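PDB 6CNG: fatty Acid Kinase (Fak) B3 protein from Streptococcus pneumoniae, which binds a long-chain fatty acid, here linoleic acid, and as a FakB-type DegV protein probably presents it to the fatty acid kinase for phosphorylation. Local coordinates for residues S29-R34 against L279-C285; F95-I101 against T131-V135; G243-I249 against M296-D301; L205-V210 against L222-S228; V54-F59 against T73-E79. All blocks are in the same frame, centred on the assembly; numbering follows the deposited sequence.

Interaction 1: S29-R34 against L279-C285; sequences SGCDYR and LPTSGLC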
# COMPACT_ATOMS: atom_id res chain seq x y z
N SER A 29 -6.08 3.58 -3.89
CA SER A 29 -5.07 3.07 -4.82
C SER A 29 -3.62 3.05 -4.25
O SER A 29 -2.66 2.80 -5.00
CB SER A 29 -5.20 3.78 -6.17
OG SER A 29 -4.85 5.12 -6.10
N GLY A 30 -3.46 3.25 -2.94
CA GLY A 30 -2.28 2.80 -2.23
C GLY A 30 -2.22 1.30 -2.05
O GLY A 30 -1.18 0.78 -1.64
N CYS A 31 -3.34 0.60 -2.30
CA CYS A 31 -3.41 -0.84 -2.46
C CYS A 31 -3.14 -1.19 -3.92
O CYS A 31 -3.65 -0.54 -4.83
CB CYS A 31 -4.81 -1.35 -2.10
SG CYS A 31 -5.18 -3.10 -2.38
N ASP A 32 -2.36 -2.22 -4.13
CA ASP A 32 -1.93 -2.55 -5.48
C ASP A 32 -2.90 -3.45 -6.22
O ASP A 32 -2.73 -3.60 -7.43
CB ASP A 32 -0.55 -3.21 -5.40
CG ASP A 32 0.44 -2.36 -4.63
OD1 ASP A 32 0.74 -1.25 -5.06
OD2 ASP A 32 0.87 -2.80 -3.57
N TYR A 33 -3.88 -4.04 -5.55
CA TYR A 33 -4.87 -4.89 -6.20
C TYR A 33 -5.83 -4.05 -7.04
O TYR A 33 -6.37 -3.04 -6.57
CB TYR A 33 -5.69 -5.64 -5.14
CG TYR A 33 -4.98 -6.75 -4.42
CD1 TYR A 33 -4.23 -7.69 -5.10
CD2 TYR A 33 -5.05 -6.86 -3.05
CE1 TYR A 33 -3.58 -8.70 -4.43
CE2 TYR A 33 -4.41 -7.86 -2.37
CZ TYR A 33 -3.68 -8.78 -3.06
OH TYR A 33 -3.05 -9.78 -2.33
N ARG A 34 -6.06 -4.48 -8.28
CA ARG A 34 -7.24 -4.04 -9.02
C ARG A 34 -8.38 -5.05 -8.90
O ARG A 34 -9.55 -4.67 -8.89
CB ARG A 34 -6.92 -3.80 -10.50
CG ARG A 34 -5.55 -3.17 -10.83
CD ARG A 34 -5.45 -1.75 -10.34
NE ARG A 34 -4.52 -0.97 -11.15
CZ ARG A 34 -4.27 0.32 -10.96
NH1 ARG A 34 -4.86 0.97 -9.97
NH2 ARG A 34 -3.43 0.96 -11.76
N LEU A 279 3.76 -8.24 -6.71
CA LEU A 279 2.73 -7.50 -7.45
C LEU A 279 3.31 -6.22 -8.04
O LEU A 279 4.17 -5.59 -7.43
CB LEU A 279 1.56 -7.08 -6.55
CG LEU A 279 0.80 -8.18 -5.85
CD1 LEU A 279 -0.23 -7.54 -4.97
CD2 LEU A 279 0.17 -9.07 -6.87
N PRO A 280 2.84 -5.80 -9.20
CA PRO A 280 3.25 -4.49 -9.69
C PRO A 280 2.58 -3.38 -8.88
O PRO A 280 1.44 -3.50 -8.44
CB PRO A 280 2.78 -4.52 -11.15
CG PRO A 280 1.63 -5.41 -11.14
CD PRO A 280 1.80 -6.39 -10.04
N THR A 281 3.32 -2.30 -8.68
CA THR A 281 2.76 -1.18 -7.96
C THR A 281 1.61 -0.52 -8.73
O THR A 281 1.55 -0.56 -9.96
CB THR A 281 3.86 -0.15 -7.74
OG1 THR A 281 4.69 -0.07 -8.90
CG2 THR A 281 4.72 -0.55 -6.59
N SER A 282 0.72 0.12 -7.97
CA SER A 282 -0.30 0.98 -8.52
C SER A 282 0.32 2.23 -9.11
O SER A 282 1.52 2.48 -9.00
CB SER A 282 -1.30 1.37 -7.44
OG SER A 282 -0.71 2.11 -6.41
N GLY A 283 -0.52 3.05 -9.73
CA GLY A 283 -0.04 4.33 -10.25
C GLY A 283 0.48 5.22 -9.15
O GLY A 283 1.55 5.81 -9.27
N LEU A 284 -0.24 5.27 -8.04
CA LEU A 284 0.17 6.07 -6.91
C LEU A 284 1.46 5.53 -6.32
O LEU A 284 2.40 6.28 -6.05
CB LEU A 284 -0.93 6.01 -5.87
CG LEU A 284 -0.77 6.90 -4.67
CD1 LEU A 284 0.14 6.28 -3.65
CD2 LEU A 284 -0.28 8.27 -5.11
N CYS A 285 1.49 4.25 -6.07
CA CYS A 285 2.69 3.68 -5.47
C CYS A 285 3.86 3.75 -6.42
O CYS A 285 4.98 3.96 -5.98
CB CYS A 285 2.41 2.27 -5.00
SG CYS A 285 1.28 2.22 -3.58
O HOH W 1 -0.80 -4.84 -8.67
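The hydroxyl of Ser282 is held by two backbone groups at once. It donates to Ser29 O in a short bond, 2.5 Å from Ser282 OG, that runs nearly straight on from the carbonyl. It also takes the N-H of Cys285, 3.1 Å from Cys285 N to Ser282 OG, which makes Ser282 the N-cap of helix 283-289. With chi1 at 63°, OG lies between the backbone N and the carbonyl carbon, where both partners can be met. The backbone N-H of Ser282 goes to Asp32, whose OD1 is reached on its anti side at 3.2 Å from Ser282 N. A carboxylate so close to the start of a helix would probably be stabilised in its charged form. Beside these bonds one water donates to both Asp32 O and Pro280 O, while Leu279 CD1 lies obliquely against the Tyr33 ring, 3.6 Å from Tyr33 CE1. Asp61 reinforces the same corner, bonding Ser29 OG, Gly283 N and Leu284 N and pairing with Arg34. The loop after strand 23-28 thus joins the turn between strand 275-280 and helix 283-289, with helix 143-157 packed on Cys31 and Tyr33 and Leu284 reaching the bound linoleic acid.

Interaction 2: F95-I101 against T131-V135; sequences FEGAKNI and TKIHV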
# COMPACT_ATOMS: atom_id res chain seq x y z
N PHE A 95 -19.70 2.77 -1.46
CA PHE A 95 -20.43 2.06 -0.43
C PHE A 95 -21.68 1.36 -0.95
O PHE A 95 -22.15 0.42 -0.30
CB PHE A 95 -20.84 3.05 0.65
CG PHE A 95 -19.72 3.61 1.45
CD1 PHE A 95 -18.51 2.96 1.56
CD2 PHE A 95 -19.88 4.78 2.11
CE1 PHE A 95 -17.52 3.48 2.30
CE2 PHE A 95 -18.89 5.31 2.85
CZ PHE A 95 -17.71 4.65 2.95
N GLU A 96 -22.22 1.78 -2.09
CA GLU A 96 -23.56 1.36 -2.47
C GLU A 96 -23.67 -0.15 -2.70
O GLU A 96 -22.77 -0.78 -3.25
CB GLU A 96 -24.00 2.09 -3.73
CG GLU A 96 -25.49 1.89 -3.97
CD GLU A 96 -25.90 2.06 -5.42
OE1 GLU A 96 -27.11 2.12 -5.67
OE2 GLU A 96 -25.01 2.10 -6.31
N GLY A 97 -24.79 -0.72 -2.27
CA GLY A 97 -25.06 -2.13 -2.50
C GLY A 97 -24.42 -3.11 -1.53
O GLY A 97 -24.31 -4.29 -1.85
N ALA A 98 -23.98 -2.64 -0.36
CA ALA A 98 -23.35 -3.52 0.61
C ALA A 98 -23.83 -3.16 2.00
O ALA A 98 -24.05 -1.98 2.31
CB ALA A 98 -21.83 -3.40 0.58
N LYS A 99 -24.00 -4.17 2.84
CA LYS A 99 -24.43 -3.96 4.22
C LYS A 99 -23.27 -3.98 5.22
O LYS A 99 -23.37 -3.37 6.29
CB LYS A 99 -25.47 -5.01 4.62
CG LYS A 99 -26.71 -5.13 3.70
CD LYS A 99 -26.52 -6.19 2.58
CE LYS A 99 -27.72 -7.15 2.41
NZ LYS A 99 -27.89 -8.09 3.54
N ASN A 100 -22.19 -4.68 4.89
CA ASN A 100 -21.02 -4.82 5.74
C ASN A 100 -19.83 -4.30 4.95
O ASN A 100 -19.45 -4.91 3.94
CB ASN A 100 -20.82 -6.30 6.06
CG ASN A 100 -21.76 -6.83 7.12
OD1 ASN A 100 -22.64 -6.15 7.61
ND2 ASN A 100 -21.54 -8.06 7.49
N ILE A 101 -19.21 -3.20 5.40
CA ILE A 101 -18.18 -2.50 4.64
C ILE A 101 -16.93 -2.29 5.47
O ILE A 101 -16.99 -1.72 6.57
CB ILE A 101 -18.67 -1.14 4.11
CG1 ILE A 101 -19.87 -1.33 3.18
CG2 ILE A 101 -17.57 -0.44 3.38
CD1 ILE A 101 -20.64 -0.08 2.95
N THR A 131 -26.45 -0.22 8.06
CA THR A 131 -25.17 -0.52 7.43
C THR A 131 -24.08 -0.47 8.48
O THR A 131 -24.12 0.35 9.41
CB THR A 131 -24.87 0.50 6.32
OG1 THR A 131 -25.92 0.49 5.34
CG2 THR A 131 -23.53 0.20 5.63
N LYS A 132 -23.10 -1.36 8.34
CA LYS A 132 -21.93 -1.38 9.22
C LYS A 132 -20.68 -1.08 8.40
O LYS A 132 -20.48 -1.65 7.33
CB LYS A 132 -21.78 -2.73 9.91
CG LYS A 132 -22.93 -3.06 10.83
CD LYS A 132 -22.80 -4.49 11.35
CE LYS A 132 -23.73 -4.77 12.51
NZ LYS A 132 -23.67 -6.20 12.88
N ILE A 133 -19.84 -0.19 8.93
CA ILE A 133 -18.66 0.28 8.22
C ILE A 133 -17.51 0.40 9.21
O ILE A 133 -17.67 0.99 10.29
CB ILE A 133 -18.91 1.64 7.52
CG1 ILE A 133 -20.07 1.57 6.51
CG2 ILE A 133 -17.69 2.07 6.79
CD1 ILE A 133 -20.68 2.90 6.19
N HIS A 134 -16.36 -0.16 8.86
CA HIS A 134 -15.15 -0.06 9.65
C HIS A 134 -14.04 0.49 8.78
O HIS A 134 -13.64 -0.15 7.80
CB HIS A 134 -14.76 -1.42 10.20
CG HIS A 134 -13.53 -1.41 11.06
ND1 HIS A 134 -13.52 -0.88 12.33
CD2 HIS A 134 -12.29 -1.88 10.83
CE1 HIS A 134 -12.32 -1.02 12.85
NE2 HIS A 134 -11.55 -1.63 11.96
N VAL A 135 -13.52 1.65 9.17
CA VAL A 135 -12.44 2.32 8.45
C VAL A 135 -11.13 1.99 9.13
O VAL A 135 -10.96 2.20 10.34
CB VAL A 135 -12.65 3.85 8.43
CG1 VAL A 135 -11.59 4.49 7.58
CG2 VAL A 135 -14.04 4.22 7.95
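Ile101 and Ile133 lie side by side on neighbouring parallel strands of a beta-alpha-beta unit, in which helix 113-127 carries the chain from strand 100-105 to strand 132-137. From Ile101 the side chain starts at CB, which sits 3.7 Å from Lys132 O and 3.9 Å from Ile133 CG1. Its CG1 branch stands beside the backbone N (chi1 -61°) and carries CD1 back toward the start of the strand. There CD1 touches two neighbours on the next strand, 4.0 Å from both Thr131 CG2 and Ile133 CG1. Ile133 extends its own CD1 over one face of the Phe95 ring, whose edge-to-face partner is Tyr124 of the crossover helix. On the opposite face of the sheet Asn100 and Lys132 run alongside each other, and Lys132 NZ forms a salt bridge with Glu163. The backbones are joined by three bonds in parallel register: Lys132 N to Lys99 O, Ile101 N to Lys132 O, and His134 N to Ile101 O. Ile101 O, besides accepting from His134 N, is approached by Ile133 CA at 3.1 Å in a CA-H...O contact.

Interaction 3: G243-I249 against M296-D301; sequences GYAGGRI and MGYEID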
# COMPACT_ATOMS: atom_id res chain seq x y z
N GLY A 243 11.42 -9.71 12.93
CA GLY A 243 10.72 -10.84 13.46
C GLY A 243 9.91 -11.64 12.47
O GLY A 243 8.96 -12.31 12.90
N TYR A 244 10.24 -11.57 11.18
CA TYR A 244 9.62 -12.47 10.20
C TYR A 244 9.91 -13.91 10.60
O TYR A 244 10.99 -14.23 11.12
CB TYR A 244 10.14 -12.15 8.79
CG TYR A 244 9.54 -13.01 7.69
CD1 TYR A 244 8.25 -12.80 7.23
CD2 TYR A 244 10.27 -14.03 7.11
CE1 TYR A 244 7.72 -13.59 6.27
CE2 TYR A 244 9.73 -14.82 6.15
CZ TYR A 244 8.47 -14.60 5.73
OH TYR A 244 7.96 -15.41 4.78
N ALA A 245 8.93 -14.79 10.37
CA ALA A 245 9.05 -16.19 10.79
C ALA A 245 8.39 -17.14 9.79
O ALA A 245 7.84 -18.18 10.18
CB ALA A 245 8.49 -16.38 12.19
N GLY A 246 8.47 -16.83 8.50
CA GLY A 246 7.96 -17.69 7.45
C GLY A 246 6.54 -17.43 6.99
O GLY A 246 6.03 -18.23 6.21
N GLY A 247 5.88 -16.35 7.46
CA GLY A 247 4.53 -16.01 7.05
C GLY A 247 4.40 -15.39 5.67
O GLY A 247 5.24 -15.56 4.78
N ARG A 248 3.33 -14.66 5.48
CA ARG A 248 3.04 -14.09 4.17
C ARG A 248 3.88 -12.85 3.93
O ARG A 248 4.14 -12.06 4.83
CB ARG A 248 1.58 -13.70 4.06
CG ARG A 248 0.61 -14.85 4.04
CD ARG A 248 -0.81 -14.34 3.96
NE ARG A 248 -1.74 -15.45 4.03
CZ ARG A 248 -3.04 -15.31 4.18
NH1 ARG A 248 -3.58 -14.11 4.27
NH2 ARG A 248 -3.80 -16.39 4.25
N ILE A 249 4.31 -12.70 2.68
CA ILE A 249 4.92 -11.48 2.18
C ILE A 249 4.23 -11.09 0.89
O ILE A 249 3.89 -11.94 0.07
CB ILE A 249 6.41 -11.69 1.90
CG1 ILE A 249 7.15 -12.08 3.17
CG2 ILE A 249 7.00 -10.46 1.31
CD1 ILE A 249 8.59 -12.38 2.92
N MET A 296 7.41 -3.77 0.46
CA MET A 296 7.18 -5.14 0.86
C MET A 296 6.39 -5.18 2.16
O MET A 296 6.87 -4.72 3.19
CB MET A 296 8.55 -5.78 1.03
CG MET A 296 8.53 -7.07 1.69
SD MET A 296 10.09 -7.93 1.49
CE MET A 296 11.19 -6.92 2.51
N GLY A 297 5.19 -5.74 2.10
CA GLY A 297 4.44 -6.03 3.30
C GLY A 297 4.70 -7.45 3.76
O GLY A 297 4.94 -8.35 2.96
N TYR A 298 4.66 -7.65 5.08
CA TYR A 298 4.99 -8.97 5.62
C TYR A 298 4.39 -9.17 7.00
O TYR A 298 4.03 -8.22 7.71
CB TYR A 298 6.50 -9.25 5.64
CG TYR A 298 7.32 -8.32 6.51
CD1 TYR A 298 7.76 -7.08 6.03
CD2 TYR A 298 7.66 -8.67 7.83
CE1 TYR A 298 8.50 -6.23 6.82
CE2 TYR A 298 8.41 -7.80 8.63
CZ TYR A 298 8.83 -6.60 8.12
OH TYR A 298 9.56 -5.76 8.90
N GLU A 299 4.28 -10.44 7.37
CA GLU A 299 3.77 -10.86 8.67
C GLU A 299 4.91 -11.15 9.64
O GLU A 299 5.93 -11.72 9.26
CB GLU A 299 2.94 -12.12 8.50
CG GLU A 299 1.65 -11.93 7.73
CD GLU A 299 0.89 -13.20 7.54
OE1 GLU A 299 1.54 -14.28 7.61
OE2 GLU A 299 -0.33 -13.11 7.31
N ILE A 300 4.71 -10.78 10.90
CA ILE A 300 5.59 -11.15 12.01
C ILE A 300 4.82 -11.92 13.08
O ILE A 300 3.59 -11.91 13.11
CB ILE A 300 6.30 -9.93 12.64
CG1 ILE A 300 5.31 -9.05 13.39
CG2 ILE A 300 6.96 -9.13 11.58
CD1 ILE A 300 5.97 -8.07 14.28
N ASP A 301 5.57 -12.59 13.96
CA ASP A 301 5.07 -13.27 15.18
C ASP A 301 3.55 -13.54 15.38
O ASP A 301 2.80 -13.78 14.44
CB ASP A 301 5.68 -12.58 16.43
CG ASP A 301 4.75 -11.57 17.11
OD1 ASP A 301 3.74 -11.12 16.52
OD2 ASP A 301 5.04 -11.21 18.28
OXT ASP A 301 3.04 -13.60 16.51
O HOH W 2 6.18 -14.33 9.70
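Ile249 packs closely against strand 296-300, with CG2 3.7 Å from Met296 CG and CG1 3.8 Å from Tyr298 CB. Ile249 and Tyr298 form an antiparallel non-hydrogen-bonded pair, and helices 228-242 and 257-270 close over this side of the sheet. The opposite end is looser. Here the chain turns a corner at Gly246, and a water spans the gap, accepting from Ala245 N and Gly247 N and donating to Glu299 O. Tyr244 braces this corner from within its own segment: its OH donates to Gly247 O, and its ring meets Tyr298 CD2 obliquely. Between the two regions lies Glu299. Its N-H bonds to Arg248 O, 3.0 Å from Glu299 N, while its side chain, extended beyond CG, comes back to take the N-H of Arg248. That second bond is almost straight, at 177° and 2.8 Å from Arg248 N to Glu299 OE1, yet it meets the oxygen from above the carboxylate plane. One residue therefore grips both polar backbone atoms of Arg248. The guanidinium forms a salt bridge with Asp154 instead. The two carboxylate oxygens of Glu299 thus divide their work, OE1 taking a backbone N-H and OE2 the Tyr172 hydroxyl, and the nearby positive charge would probably favour the ionised form.

Interaction 4: L205-V210 against L222-S228; sequences LNIRMV and LQKARGS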
# COMPACT_ATOMS: atom_id res chain seq x y z
N LEU A 205 22.66 8.79 -6.35
CA LEU A 205 23.99 8.35 -6.77
C LEU A 205 24.43 7.12 -5.96
O LEU A 205 25.30 7.16 -5.09
CB LEU A 205 24.97 9.53 -6.72
CG LEU A 205 24.83 10.58 -7.84
CD1 LEU A 205 23.43 11.18 -7.95
CD2 LEU A 205 25.85 11.70 -7.67
N ASN A 206 23.78 6.01 -6.30
CA ASN A 206 24.10 4.65 -5.85
C ASN A 206 23.56 4.31 -4.47
O ASN A 206 23.87 3.24 -3.96
CB ASN A 206 25.60 4.33 -5.94
CG ASN A 206 25.87 2.85 -6.12
OD1 ASN A 206 24.97 2.10 -6.48
ND2 ASN A 206 27.12 2.41 -5.88
N ILE A 207 22.75 5.16 -3.85
CA ILE A 207 22.31 4.95 -2.48
C ILE A 207 20.79 4.82 -2.45
O ILE A 207 20.07 5.79 -2.72
CB ILE A 207 22.79 6.07 -1.56
CG1 ILE A 207 24.32 6.04 -1.44
CG2 ILE A 207 22.15 5.95 -0.22
CD1 ILE A 207 24.89 4.72 -0.96
N ARG A 208 20.30 3.63 -2.10
CA ARG A 208 18.87 3.36 -1.99
C ARG A 208 18.45 3.43 -0.53
O ARG A 208 19.20 3.00 0.35
CB ARG A 208 18.53 1.99 -2.58
CG ARG A 208 19.21 1.75 -3.90
CD ARG A 208 18.69 0.55 -4.66
NE ARG A 208 19.49 0.35 -5.89
CZ ARG A 208 19.59 -0.79 -6.57
NH1 ARG A 208 18.95 -1.89 -6.17
NH2 ARG A 208 20.36 -0.85 -7.66
N MET A 209 17.29 4.02 -0.29
CA MET A 209 16.75 4.16 1.05
C MET A 209 16.07 2.87 1.49
O MET A 209 15.09 2.45 0.89
CB MET A 209 15.73 5.28 1.09
CG MET A 209 15.14 5.47 2.46
SD MET A 209 13.92 6.77 2.48
CE MET A 209 13.51 6.91 4.22
N VAL A 210 16.56 2.29 2.56
CA VAL A 210 15.93 1.14 3.18
C VAL A 210 15.18 1.67 4.39
O VAL A 210 15.77 2.29 5.27
CB VAL A 210 16.97 0.10 3.58
CG1 VAL A 210 16.33 -1.03 4.27
CG2 VAL A 210 17.72 -0.37 2.37
N LEU A 222 16.20 3.22 7.89
CA LEU A 222 16.78 2.09 8.59
C LEU A 222 18.20 1.83 8.14
O LEU A 222 19.08 1.55 8.96
CB LEU A 222 15.99 0.82 8.33
CG LEU A 222 14.56 0.75 8.84
CD1 LEU A 222 13.99 -0.57 8.47
CD2 LEU A 222 14.46 0.97 10.31
N GLN A 223 18.42 1.85 6.84
CA GLN A 223 19.74 1.60 6.29
C GLN A 223 19.86 2.35 4.99
O GLN A 223 18.87 2.59 4.29
CB GLN A 223 20.05 0.12 6.02
CG GLN A 223 20.25 -0.74 7.25
CD GLN A 223 20.81 -2.11 6.91
OE1 GLN A 223 21.57 -2.26 5.96
NE2 GLN A 223 20.42 -3.12 7.69
N LYS A 224 21.07 2.76 4.69
CA LYS A 224 21.45 3.19 3.36
C LYS A 224 22.25 2.04 2.79
O LYS A 224 23.14 1.51 3.46
CB LYS A 224 22.28 4.46 3.45
CG LYS A 224 21.66 5.57 4.33
CD LYS A 224 22.64 6.72 4.65
CE LYS A 224 22.37 7.39 6.00
NZ LYS A 224 21.44 8.58 5.95
N ALA A 225 21.89 1.58 1.60
CA ALA A 225 22.62 0.48 0.97
C ALA A 225 23.17 0.97 -0.36
O ALA A 225 22.42 1.53 -1.17
CB ALA A 225 21.71 -0.71 0.72
N ARG A 226 24.47 0.78 -0.56
CA ARG A 226 25.14 1.20 -1.79
C ARG A 226 25.05 0.05 -2.78
O ARG A 226 25.86 -0.89 -2.72
CB ARG A 226 26.59 1.59 -1.54
CG ARG A 226 27.36 1.93 -2.82
CD ARG A 226 28.33 3.07 -2.60
NE ARG A 226 27.73 4.35 -2.98
CZ ARG A 226 27.88 5.50 -2.32
NH1 ARG A 226 28.61 5.58 -1.21
NH2 ARG A 226 27.28 6.58 -2.78
N GLY A 227 24.07 0.11 -3.66
CA GLY A 227 23.97 -0.81 -4.76
C GLY A 227 22.86 -1.83 -4.53
O GLY A 227 22.23 -1.86 -3.48
N SER A 228 22.65 -2.66 -5.53
CA SER A 228 21.57 -3.63 -5.47
C SER A 228 21.88 -4.70 -4.44
O SER A 228 21.21 -4.78 -3.41
CB SER A 228 21.34 -4.27 -6.83
OG SER A 228 20.45 -5.37 -6.71
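Val210 O accepts two backbone N-H groups, from Leu222 N at 2.8 Å and from Gln223 N at 3.1 Å, because both residues face Val210 in a classic beta bulge. The bulge lies in the hairpin of strands 207-213 and 219-226, at one border of the sheet. Leu222 N approaches in the carbonyl plane, whereas Gln223 N is tilted 31° from it. Past the bulge the antiparallel pairing continues, with Arg208 and Ala225 bonded in both directions. On the face bearing Val210 and Ala225 the two side chains meet through Val210 CG2 and Ala225 CB, and helix 228-242 packs there, its Glu238 holding Gln223 NE2. Arg208, on this face too, is extended from CG to NE and lays one face of its guanidinium against the backbone of Gly227 and Ser228, where that helix begins. Ile207 and Arg226 share the other face. Bends at chi2 and chi3 fold the Arg226 chain back, and Ile207 CD1 stands over the centre of its guanidinium, 3.4 Å from Arg226 CZ. The edge of the same group serves a different partner: Arg226 NH2 donates to Leu205 O at 3.1 Å, with the oxygen 4° out of the guanidinium plane.

Interaction 5: V54-F59 against T73-E79; sequences VADQVF and TMYATAE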
# COMPACT_ATOMS: atom_id res chain seq x y z
N VAL A 54 0.10 15.82 -13.77
CA VAL A 54 1.35 16.15 -14.45
C VAL A 54 1.07 17.29 -15.42
O VAL A 54 0.41 17.08 -16.44
CB VAL A 54 1.92 14.95 -15.20
CG1 VAL A 54 3.26 15.27 -15.72
CG2 VAL A 54 1.97 13.74 -14.29
N ALA A 55 1.59 18.47 -15.12
CA ALA A 55 1.27 19.72 -15.84
C ALA A 55 -0.25 19.90 -15.83
O ALA A 55 -0.86 19.79 -14.76
CB ALA A 55 1.95 19.75 -17.20
N ASP A 56 -0.91 20.17 -16.97
CA ASP A 56 -2.37 20.32 -17.01
C ASP A 56 -3.09 19.03 -17.42
O ASP A 56 -4.26 19.08 -17.82
CB ASP A 56 -2.82 21.53 -17.86
CG ASP A 56 -2.18 21.58 -19.24
OD1 ASP A 56 -1.25 20.79 -19.52
OD2 ASP A 56 -2.62 22.43 -20.07
N GLN A 57 -2.44 17.87 -17.28
CA GLN A 57 -3.06 16.56 -17.51
C GLN A 57 -3.26 15.82 -16.19
O GLN A 57 -2.42 15.86 -15.29
CB GLN A 57 -2.17 15.71 -18.43
CG GLN A 57 -2.75 14.37 -18.77
CD GLN A 57 -2.08 13.71 -19.97
OE1 GLN A 57 -0.92 14.02 -20.31
NE2 GLN A 57 -2.80 12.80 -20.62
N VAL A 58 -4.38 15.13 -16.07
CA VAL A 58 -4.70 14.39 -14.86
C VAL A 58 -4.78 12.90 -15.18
O VAL A 58 -5.38 12.49 -16.18
CB VAL A 58 -6.01 14.87 -14.22
CG1 VAL A 58 -6.37 13.97 -13.10
CG2 VAL A 58 -5.86 16.28 -13.73
N PHE A 59 -4.17 12.10 -14.33
CA PHE A 59 -4.19 10.66 -14.46
C PHE A 59 -4.95 10.12 -13.26
O PHE A 59 -4.66 10.48 -12.11
CB PHE A 59 -2.78 10.12 -14.49
CG PHE A 59 -1.97 10.61 -15.66
CD1 PHE A 59 -1.25 11.79 -15.57
CD2 PHE A 59 -1.92 9.89 -16.84
CE1 PHE A 59 -0.51 12.23 -16.64
CE2 PHE A 59 -1.17 10.33 -17.92
CZ PHE A 59 -0.46 11.49 -17.82
N THR A 73 5.63 10.47 -18.70
CA THR A 73 5.23 11.87 -18.75
C THR A 73 5.73 12.60 -17.53
O THR A 73 6.25 13.72 -17.65
CB THR A 73 3.72 11.96 -18.84
OG1 THR A 73 3.30 11.26 -20.01
CG2 THR A 73 3.26 13.37 -18.93
N MET A 74 5.64 11.98 -16.36
CA MET A 74 6.08 12.62 -15.15
C MET A 74 7.57 12.90 -15.22
O MET A 74 8.02 13.99 -14.89
CB MET A 74 5.72 11.69 -14.00
CG MET A 74 6.13 12.15 -12.61
SD MET A 74 7.78 11.68 -12.20
CE MET A 74 7.70 9.93 -12.25
N TYR A 75 8.34 11.93 -15.65
CA TYR A 75 9.76 12.13 -15.64
C TYR A 75 10.18 13.10 -16.72
O TYR A 75 11.24 13.70 -16.61
CB TYR A 75 10.44 10.80 -15.84
CG TYR A 75 10.58 9.95 -14.60
CD1 TYR A 75 11.33 10.37 -13.52
CD2 TYR A 75 10.01 8.69 -14.54
CE1 TYR A 75 11.50 9.57 -12.40
CE2 TYR A 75 10.17 7.88 -13.41
CZ TYR A 75 10.92 8.32 -12.36
OH TYR A 75 11.08 7.52 -11.24
N ALA A 76 9.38 13.24 -17.76
CA ALA A 76 9.67 14.17 -18.85
C ALA A 76 9.35 15.60 -18.50
O ALA A 76 9.75 16.51 -19.23
CB ALA A 76 8.82 13.80 -20.05
N THR A 77 8.64 15.83 -17.43
CA THR A 77 8.12 17.14 -17.13
C THR A 77 8.98 17.72 -16.04
O THR A 77 9.09 17.14 -14.96
CB THR A 77 6.67 17.05 -16.68
OG1 THR A 77 5.88 16.53 -17.75
CG2 THR A 77 6.16 18.42 -16.31
N ALA A 78 9.61 18.85 -16.34
CA ALA A 78 10.48 19.48 -15.37
C ALA A 78 9.68 19.99 -14.19
O ALA A 78 10.14 19.92 -13.06
CB ALA A 78 11.23 20.61 -16.05
N GLU A 79 8.48 20.51 -14.44
CA GLU A 79 7.59 20.88 -13.35
C GLU A 79 7.23 19.66 -12.51
O GLU A 79 6.98 18.57 -13.02
CB GLU A 79 6.32 21.51 -13.91
CG GLU A 79 5.40 22.04 -12.83
CD GLU A 79 4.26 22.89 -13.37
OE1 GLU A 79 3.72 23.72 -12.59
OE2 GLU A 79 3.91 22.74 -14.56
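Val54 points its CG1 methyl into the angle between Thr73 and Thr77, crossing both threonine side chains obliquely. The chi1 of -173° sets CG1 opposite the backbone N, and from there it lies 3.7 Å from Thr73 CG2 and 3.5 Å from Thr77 OG1. Its other methyl, CG2, looks toward Met74 CB at 4.3 Å, while Met74 sends the rest of its own chain elsewhere. The two threonines offer unlike groups. Thr73 presents its methyl, its hydroxyl being turned to Gln69 O one turn back in the helix. Thr77 presents the hydroxyl side, but OG1 is engaged within its own segment, donating to Thr73 O at 2.8 Å, tilted 33° from the carbonyl plane. The contact with Val54 is therefore one of van der Waals packing, although an oxygen takes part in it. This is where the tight hairpin of strands 43-54 and 57-60, turning through a type II' beta turn from Val54 to Gln57, meets the C-terminal end of helix 67-76. Phe59, on the returning strand, leans its ring obliquely toward the same Thr73 methyl, with Phe59 CZ 4.3 Å from Thr73 CG2; its backbone is bonded to that of Ile52. At the turn itself the packing thins: Ala55 CB approaches Thr77 CG2 at 4.5 Å, and the Glu79 carboxylate comes alongside Ala55, with Glu79 OE2 4.2 Å from Ala55 CA. Ser81 touches the side chains of both Val54 and Met74.

In the fold
From the N terminus, residues 29-34 open the long loop that interaction 1 closes at 279-285, some 245 residues later. Interactions 5, 2 and 4 nest inside it in series. Interaction 5 closes a short loop between a hairpin and helix 67-76, and interaction 2 a beta-alpha-beta unit, both in the sheet holding strands 23-28 and 100-105; interaction 4 closes a hairpin at the border of the sheet holding 207-213 and 247-253. Interaction 3 opens at 243-249, within the long loop, and closes beyond it at 296-301, so that it crosses interaction 1. Interactions 1, 3 and 4 all reach the sheet of 207-213 and 247-253, which interaction 1 ties to the loop leaving strand 23-28. Interactions 2 and 4 lie farthest apart, centres about 42 Å distant.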